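Local coordinates for RNA polymerase sigma factor SIGMA-28 (FliA) (PDB 1RP3), which probably directs RNA polymerase to flagellar promoters as a sigma-28 factor, and is held inactive here by the anti-sigma factor FlgM, at residues Lys20-Ile32 with Glu69-Tyr81. Numbering follows the deposited sequence.
Sequences KYLPLVKAIATNI and EAYIKLRIKGAIY
Ile-28 of helix 7-33 drops as a knob into the hole formed by Lys-73, Ile-76, Lys-77 and Ile-80 of helix 66-85, joining two helical segments within sigma-70 region 2. The segments run in broadly the same direction, inclined at 47°, with their axes 10.3 Å apart at closest approach, and no hydrogen bond crosses between them. With CG1 of Ile-28 anti to the carbonyl carbon (chi1 -68°) and CG2 anti to the backbone N, its branches part: CD1 meets Lys-73 CG at 3.6 Å, CG2 meets Lys-77 CG at 3.7 Å. Both also touch CG2 of Ile-76, whose CG1 branch carries CD1 to 3.7 Å from Val-25 CG2, with Leu-24 CG also in touch. An alanine in place of Ile-76 would remove both branches and is likely to open a gap between the helices, leaving Val-25 CG2 without its mate. Packing is looser at Leu-24, whose CD2 comes no nearer than 4.2 Å to Lys-73 CB; on this partly exposed side Lys-73 contributes its aliphatic stem. The amine of buried Lys-77 reaches past the interface to FlgM, forming a salt bridge with the C-terminal carboxylate of Thr-88 and a hydrogen bond to Phe-86 O of that chain. At the start of the segments, Ile-72 CG1 lies over one face of the Tyr-21 ring, and both residues lean on Leu-53 of helix 42-58. Partly exposed Glu-69 offers the tyrosine its methylene rather than its carboxylate, Glu-69 CG lying 3.7 Å from Tyr-21 CE1. At the far end, Ile-32 CD1 touches both Ile-80 CG2 at 3.8 Å and Tyr-81 CE2 at 3.9 Å.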
ATOM      1  N   LYS A  20       3.333  -0.202  21.210  1.00 35.86           N
ATOM      2  CA  LYS A  20       4.202  -1.191  20.584  1.00 36.24           C
ATOM      3  C   LYS A  20       4.066  -1.248  19.071  1.00 35.49           C
ATOM      4  O   LYS A  20       5.064  -1.355  18.371  1.00 35.16           O
ATOM      5  CB  LYS A  20       3.954  -2.589  21.176  1.00 36.40           C
ATOM      6  CG  LYS A  20       4.811  -3.681  20.553  1.00 40.17           C
ATOM      7  CD  LYS A  20       4.532  -5.067  21.133  1.00 44.00           C
ATOM      8  CE  LYS A  20       5.488  -6.097  20.515  1.00 46.20           C
ATOM      9  NZ  LYS A  20       5.283  -7.460  21.085  1.00 47.38           N
ATOM     10  N   TYR A  21       2.837  -1.136  18.576  1.00 34.02           N
ATOM     11  CA  TYR A  21       2.582  -1.216  17.147  1.00 33.79           C
ATOM     12  C   TYR A  21       2.495   0.080  16.335  1.00 33.04           C
ATOM     13  O   TYR A  21       2.283   0.040  15.121  1.00 34.64           O
ATOM     14  CB  TYR A  21       1.376  -2.114  16.900  1.00 32.58           C
ATOM     15  CG  TYR A  21       1.670  -3.553  17.244  1.00 35.67           C
ATOM     16  CD1 TYR A  21       2.494  -4.320  16.423  1.00 36.17           C
ATOM     17  CD2 TYR A  21       1.160  -4.139  18.407  1.00 35.13           C
ATOM     18  CE1 TYR A  21       2.812  -5.636  16.751  1.00 38.73           C
ATOM     19  CE2 TYR A  21       1.465  -5.454  18.746  1.00 38.15           C
ATOM     20  CZ  TYR A  21       2.296  -6.200  17.910  1.00 38.73           C
ATOM     21  OH  TYR A  21       2.596  -7.508  18.224  1.00 40.72           O
ATOM     22  N   LEU A  22       2.653   1.228  16.984  1.00 32.56           N
ATOM     23  CA  LEU A  22       2.645   2.496  16.254  1.00 32.77           C
ATOM     24  C   LEU A  22       3.700   2.501  15.094  1.00 32.73           C
ATOM     25  O   LEU A  22       3.458   3.063  14.028  1.00 31.65           O
ATOM     26  CB  LEU A  22       2.883   3.673  17.208  1.00 33.98           C
ATOM     27  CG  LEU A  22       1.729   4.483  17.824  1.00 34.14           C
ATOM     28  CD1 LEU A  22       0.479   4.424  16.974  1.00 33.60           C
ATOM     29  CD2 LEU A  22       1.429   3.983  19.196  1.00 37.24           C
ATOM     30  N   PRO A  23       4.895   1.912  15.306  1.00 31.74           N
ATOM     31  CA  PRO A  23       5.887   1.900  14.220  1.00 33.14           C
ATOM     32  C   PRO A  23       5.362   1.128  13.019  1.00 32.84           C
ATOM     33  O   PRO A  23       5.701   1.435  11.875  1.00 32.79           O
ATOM     34  CB  PRO A  23       7.074   1.166  14.845  1.00 32.86           C
ATOM     35  CG  PRO A  23       6.968   1.542  16.273  1.00 34.13           C
ATOM     36  CD  PRO A  23       5.495   1.409  16.554  1.00 32.52           C
ATOM     37  N   LEU A  24       4.534   0.121  13.294  1.00 32.28           N
ATOM     38  CA  LEU A  24       3.931  -0.685  12.246  1.00 30.43           C
ATOM     39  C   LEU A  24       2.965   0.173  11.411  1.00 29.97           C
ATOM     40  O   LEU A  24       2.965   0.089  10.183  1.00 31.08           O
ATOM     41  CB  LEU A  24       3.226  -1.908  12.841  1.00 30.65           C
ATOM     42  CG  LEU A  24       2.608  -2.862  11.822  1.00 32.10           C
ATOM     43  CD1 LEU A  24       3.641  -3.291  10.773  1.00 29.95           C
ATOM     44  CD2 LEU A  24       2.038  -4.068  12.543  1.00 29.51           C
ATOM     45  N   VAL A  25       2.180   1.027  12.063  1.00 27.74           N
ATOM     46  CA  VAL A  25       1.270   1.898  11.332  1.00 26.44           C
ATOM     47  C   VAL A  25       2.052   2.851  10.410  1.00 28.64           C
ATOM     48  O   VAL A  25       1.618   3.154   9.292  1.00 28.56           O
ATOM     49  CB  VAL A  25       0.413   2.751  12.283  1.00 26.47           C
ATOM     50  CG1 VAL A  25      -0.495   3.669  11.475  1.00 23.35           C
ATOM     51  CG2 VAL A  25      -0.415   1.860  13.222  1.00 26.36           C
ATOM     52  N   LYS A  26       3.208   3.311  10.884  1.00 29.18           N
ATOM     53  CA  LYS A  26       4.050   4.231  10.129  1.00 29.35           C
ATOM     54  C   LYS A  26       4.547   3.501   8.892  1.00 28.09           C
ATOM     55  O   LYS A  26       4.399   3.987   7.772  1.00 30.17           O
ATOM     56  CB  LYS A  26       5.250   4.654  10.985  1.00 34.51           C
ATOM     57  CG  LYS A  26       5.876   6.009  10.684  1.00 36.57           C
ATOM     58  CD  LYS A  26       6.056   6.283   9.220  1.00 39.58           C
ATOM     59  CE  LYS A  26       7.236   7.207   8.956  1.00 44.19           C
ATOM     60  NZ  LYS A  26       8.562   6.528   9.162  1.00 44.91           N
ATOM     61  N   ALA A  27       5.108   2.315   9.104  1.00 25.59           N
ATOM     62  CA  ALA A  27       5.651   1.510   8.023  1.00 22.90           C
ATOM     63  C   ALA A  27       4.633   1.216   6.919  1.00 24.47           C
ATOM     64  O   ALA A  27       4.922   1.365   5.729  1.00 24.81           O
ATOM     65  CB  ALA A  27       6.205   0.246   8.582  1.00 20.86           C
ATOM     66  N   ILE A  28       3.411   0.895   7.335  1.00 25.35           N
ATOM     67  CA  ILE A  28       2.329   0.577   6.415  1.00 22.20           C
ATOM     68  C   ILE A  28       1.874   1.813   5.645  1.00 23.80           C
ATOM     69  O   ILE A  28       1.667   1.747   4.437  1.00 23.71           O
ATOM     70  CB  ILE A  28       1.144  -0.105   7.172  1.00 22.37           C
ATOM     71  CG1 ILE A  28       1.601  -1.486   7.656  1.00 23.40           C
ATOM     72  CG2 ILE A  28      -0.071  -0.251   6.263  1.00 18.77           C
ATOM     73  CD1 ILE A  28       0.678  -2.147   8.682  1.00 27.18           C
ATOM     74  N   ALA A  29       1.760   2.943   6.331  1.00 24.42           N
ATOM     75  CA  ALA A  29       1.331   4.183   5.696  1.00 23.34           C
ATOM     76  C   ALA A  29       2.366   4.646   4.681  1.00 23.91           C
ATOM     77  O   ALA A  29       2.030   5.054   3.566  1.00 25.68           O
ATOM     78  CB  ALA A  29       1.089   5.255   6.757  1.00 24.99           C
ATOM     79  N   THR A  30       3.635   4.509   5.044  1.00 25.59           N
ATOM     80  CA  THR A  30       4.726   4.904   4.163  1.00 26.22           C
ATOM     81  C   THR A  30       4.713   4.031   2.894  1.00 28.14           C
ATOM     82  O   THR A  30       4.865   4.529   1.781  1.00 28.60           O
ATOM     83  CB  THR A  30       6.104   4.760   4.894  1.00 28.60           C
ATOM     84  OG1 THR A  30       6.111   5.575   6.070  1.00 31.75           O
ATOM     85  CG2 THR A  30       7.261   5.201   4.006  1.00 27.35           C
ATOM     86  N   ASN A  31       4.530   2.728   3.069  1.00 31.05           N
ATOM     87  CA  ASN A  31       4.518   1.804   1.945  1.00 32.49           C
ATOM     88  C   ASN A  31       3.352   2.045   0.998  1.00 32.24           C
ATOM     89  O   ASN A  31       3.504   1.950  -0.228  1.00 30.60           O
ATOM     90  CB  ASN A  31       4.531   0.363   2.432  1.00 35.49           C
ATOM     91  CG  ASN A  31       4.752  -0.613   1.312  1.00 42.82           C
ATOM     92  OD1 ASN A  31       3.895  -1.445   1.034  1.00 48.90           O
ATOM     93  ND2 ASN A  31       5.893  -0.501   0.633  1.00 43.71           N
ATOM     94  N   ILE A  32       2.199   2.388   1.565  1.00 30.22           N
ATOM     95  CA  ILE A  32       1.021   2.674   0.763  1.00 29.78           C
ATOM     96  C   ILE A  32       1.230   4.022   0.074  1.00 31.28           C
ATOM     97  O   ILE A  32       0.859   4.188  -1.084  1.00 33.15           O
ATOM     98  CB  ILE A  32      -0.266   2.661   1.631  1.00 28.43           C
ATOM     99  CG1 ILE A  32      -0.561   1.235   2.087  1.00 27.77           C
ATOM    100  CG2 ILE A  32      -1.457   3.190   0.875  1.00 25.09           C
ATOM    101  CD1 ILE A  32      -1.682   1.140   3.104  1.00 25.51           C
ATOM    102  N   GLU A  69      -0.005 -10.053  15.696  1.00 39.50           N
ATOM    103  CA  GLU A  69       0.626  -9.085  14.825  1.00 39.96           C
ATOM    104  C   GLU A  69       0.047  -9.122  13.416  1.00 37.28           C
ATOM    105  O   GLU A  69      -0.249  -8.077  12.844  1.00 36.17           O
ATOM    106  CB  GLU A  69       2.132  -9.310  14.789  1.00 42.71           C
ATOM    107  CG  GLU A  69       2.895  -8.210  14.062  1.00 49.41           C
ATOM    108  CD  GLU A  69       4.381  -8.497  13.945  1.00 53.90           C
ATOM    109  OE1 GLU A  69       4.943  -9.126  14.877  1.00 55.90           O
ATOM    110  OE2 GLU A  69       4.982  -8.088  12.917  1.00 57.04           O
ATOM    111  N   ALA A  70      -0.128 -10.319  12.865  1.00 35.56           N
ATOM    112  CA  ALA A  70      -0.686 -10.474  11.519  1.00 34.10           C
ATOM    113  C   ALA A  70      -2.107  -9.913  11.482  1.00 33.00           C
ATOM    114  O   ALA A  70      -2.520  -9.277  10.506  1.00 32.53           O
ATOM    115  CB  ALA A  70      -0.666 -11.931  11.101  1.00 31.45           C
ATOM    116  N   TYR A  71      -2.822 -10.077  12.586  1.00 31.12           N
ATOM    117  CA  TYR A  71      -4.173  -9.552  12.656  1.00 32.20           C
ATOM    118  C   TYR A  71      -4.129  -8.017  12.736  1.00 32.88           C
ATOM    119  O   TYR A  71      -4.888  -7.327  12.049  1.00 33.77           O
ATOM    120  CB  TYR A  71      -4.922 -10.127  13.865  1.00 31.20           C
ATOM    121  CG  TYR A  71      -6.343  -9.618  13.970  1.00 32.76           C
ATOM    122  CD1 TYR A  71      -7.286  -9.959  13.000  1.00 32.97           C
ATOM    123  CD2 TYR A  71      -6.736  -8.770  15.014  1.00 31.84           C
ATOM    124  CE1 TYR A  71      -8.573  -9.478  13.045  1.00 32.96           C
ATOM    125  CE2 TYR A  71      -8.034  -8.275  15.076  1.00 33.27           C
ATOM    126  CZ  TYR A  71      -8.950  -8.636  14.078  1.00 35.67           C
ATOM    127  OH  TYR A  71     -10.244  -8.145  14.094  1.00 37.44           O
ATOM    128  N   ILE A  72      -3.258  -7.499  13.605  1.00 34.33           N
ATOM    129  CA  ILE A  72      -3.085  -6.055  13.797  1.00 34.55           C
ATOM    130  C   ILE A  72      -2.776  -5.432  12.436  1.00 31.72           C
ATOM    131  O   ILE A  72      -3.402  -4.459  12.023  1.00 30.13           O
ATOM    132  CB  ILE A  72      -1.870  -5.714  14.732  1.00 34.94           C
ATOM    133  CG1 ILE A  72      -1.981  -6.378  16.112  1.00 35.88           C
ATOM    134  CG2 ILE A  72      -1.700  -4.212  14.835  1.00 33.90           C
ATOM    135  CD1 ILE A  72      -3.188  -6.030  16.867  1.00 39.22           C
ATOM    136  N   LYS A  73      -1.815  -6.027  11.737  1.00 32.70           N
ATOM    137  CA  LYS A  73      -1.399  -5.534  10.433  1.00 35.57           C
ATOM    138  C   LYS A  73      -2.555  -5.497   9.454  1.00 35.43           C
ATOM    139  O   LYS A  73      -2.733  -4.533   8.714  1.00 35.75           O
ATOM    140  CB  LYS A  73      -0.274  -6.393   9.861  1.00 37.92           C
ATOM    141  CG  LYS A  73       0.368  -5.771   8.639  1.00 44.72           C
ATOM    142  CD  LYS A  73       0.837  -6.812   7.638  1.00 47.96           C
ATOM    143  CE  LYS A  73       1.944  -7.692   8.193  1.00 49.66           C
ATOM    144  NZ  LYS A  73       2.288  -8.776   7.226  1.00 53.95           N
ATOM    145  N   LEU A  74      -3.381  -6.527   9.505  1.00 36.13           N
ATOM    146  CA  LEU A  74      -4.517  -6.626   8.617  1.00 36.46           C
ATOM    147  C   LEU A  74      -5.557  -5.531   8.877  1.00 35.58           C
ATOM    148  O   LEU A  74      -6.078  -4.925   7.930  1.00 34.53           O
ATOM    149  CB  LEU A  74      -5.132  -8.013   8.762  1.00 41.90           C
ATOM    150  CG  LEU A  74      -6.340  -8.343   7.898  1.00 45.72           C
ATOM    151  CD1 LEU A  74      -5.969  -8.255   6.413  1.00 48.22           C
ATOM    152  CD2 LEU A  74      -6.816  -9.733   8.263  1.00 47.60           C
ATOM    153  N   ARG A  75      -5.854  -5.268  10.148  1.00 32.09           N
ATOM    154  CA  ARG A  75      -6.828  -4.233  10.493  1.00 29.84           C
ATOM    155  C   ARG A  75      -6.341  -2.826  10.153  1.00 29.94           C
ATOM    156  O   ARG A  75      -7.132  -1.973   9.751  1.00 32.14           O
ATOM    157  CB  ARG A  75      -7.223  -4.317  11.969  1.00 31.55           C
ATOM    158  CG  ARG A  75      -7.895  -5.637  12.374  1.00 31.06           C
ATOM    159  CD  ARG A  75      -9.261  -5.792  11.733  1.00 30.43           C
ATOM    160  NE  ARG A  75     -10.117  -4.621  11.935  1.00 34.89           N
ATOM    161  CZ  ARG A  75     -10.876  -4.407  13.014  1.00 37.04           C
ATOM    162  NH1 ARG A  75     -10.905  -5.285  14.016  1.00 34.93           N
ATOM    163  NH2 ARG A  75     -11.602  -3.297  13.102  1.00 34.95           N
ATOM    164  N   ILE A  76      -5.038  -2.592  10.298  1.00 30.73           N
ATOM    165  CA  ILE A  76      -4.438  -1.295   9.997  1.00 27.91           C
ATOM    166  C   ILE A  76      -4.602  -1.005   8.505  1.00 27.95           C
ATOM    167  O   ILE A  76      -5.092   0.058   8.136  1.00 26.45           O
ATOM    168  CB  ILE A  76      -2.929  -1.263  10.384  1.00 26.55           C
ATOM    169  CG1 ILE A  76      -2.776  -1.310  11.902  1.00 25.13           C
ATOM    170  CG2 ILE A  76      -2.233  -0.032   9.797  1.00 22.29           C
ATOM    171  CD1 ILE A  76      -1.346  -1.578  12.348  1.00 17.92           C
ATOM    172  N   LYS A  77      -4.207  -1.963   7.663  1.00 27.08           N
ATOM    173  CA  LYS A  77      -4.329  -1.815   6.206  1.00 28.28           C
ATOM    174  C   LYS A  77      -5.797  -1.613   5.840  1.00 27.38           C
ATOM    175  O   LYS A  77      -6.136  -0.716   5.068  1.00 26.26           O
ATOM    176  CB  LYS A  77      -3.768  -3.047   5.477  1.00 26.90           C
ATOM    177  CG  LYS A  77      -2.260  -3.224   5.652  1.00 30.60           C
ATOM    178  CD  LYS A  77      -1.668  -4.316   4.770  1.00 32.41           C
ATOM    179  CE  LYS A  77      -0.137  -4.345   4.893  1.00 31.13           C
ATOM    180  NZ  LYS A  77       0.536  -5.229   3.888  1.00 30.29           N
ATOM    181  N   GLY A  78      -6.663  -2.373   6.513  1.00 27.97           N
ATOM    182  CA  GLY A  78      -8.088  -2.308   6.272  1.00 27.38           C
ATOM    183  C   GLY A  78      -8.647  -0.943   6.563  1.00 28.46           C
ATOM    184  O   GLY A  78      -9.384  -0.405   5.745  1.00 29.25           O
ATOM    185  N   ALA A  79      -8.261  -0.356   7.694  1.00 27.82           N
ATOM    186  CA  ALA A  79      -8.762   0.968   8.058  1.00 26.77           C
ATOM    187  C   ALA A  79      -8.259   2.040   7.103  1.00 25.81           C
ATOM    188  O   ALA A  79      -8.967   2.996   6.813  1.00 28.61           O
ATOM    189  CB  ALA A  79      -8.377   1.322   9.499  1.00 24.06           C
ATOM    190  N   ILE A  80      -7.040   1.875   6.606  1.00 25.52           N
ATOM    191  CA  ILE A  80      -6.466   2.857   5.700  1.00 26.21           C
ATOM    192  C   ILE A  80      -7.146   2.763   4.336  1.00 27.11           C
ATOM    193  O   ILE A  80      -7.503   3.783   3.752  1.00 27.14           O
ATOM    194  CB  ILE A  80      -4.918   2.699   5.621  1.00 25.87           C
ATOM    195  CG1 ILE A  80      -4.295   3.100   6.957  1.00 24.73           C
ATOM    196  CG2 ILE A  80      -4.324   3.524   4.503  1.00 25.56           C
ATOM    197  CD1 ILE A  80      -2.790   2.882   7.033  1.00 25.07           C
ATOM    198  N   TYR A  81      -7.340   1.544   3.831  1.00 28.21           N
ATOM    199  CA  TYR A  81      -8.015   1.360   2.546  1.00 29.31           C
ATOM    200  C   TYR A  81      -9.489   1.749   2.661  1.00 31.40           C
ATOM    201  O   TYR A  81     -10.086   2.228   1.690  1.00 33.58           O
ATOM    202  CB  TYR A  81      -7.847  -0.075   2.030  1.00 29.15           C
ATOM    203  CG  TYR A  81      -6.476  -0.330   1.444  1.00 28.11           C
ATOM    204  CD1 TYR A  81      -6.102   0.246   0.231  1.00 29.33           C
ATOM    205  CD2 TYR A  81      -5.545  -1.105   2.117  1.00 29.61           C
ATOM    206  CE1 TYR A  81      -4.832   0.057  -0.295  1.00 27.57           C
ATOM    207  CE2 TYR A  81      -4.276  -1.300   1.606  1.00 31.69           C
ATOM    208  CZ  TYR A  81      -3.927  -0.717   0.396  1.00 31.23           C
ATOM    209  OH  TYR A  81      -2.680  -0.934  -0.132  1.00 31.67           O
TER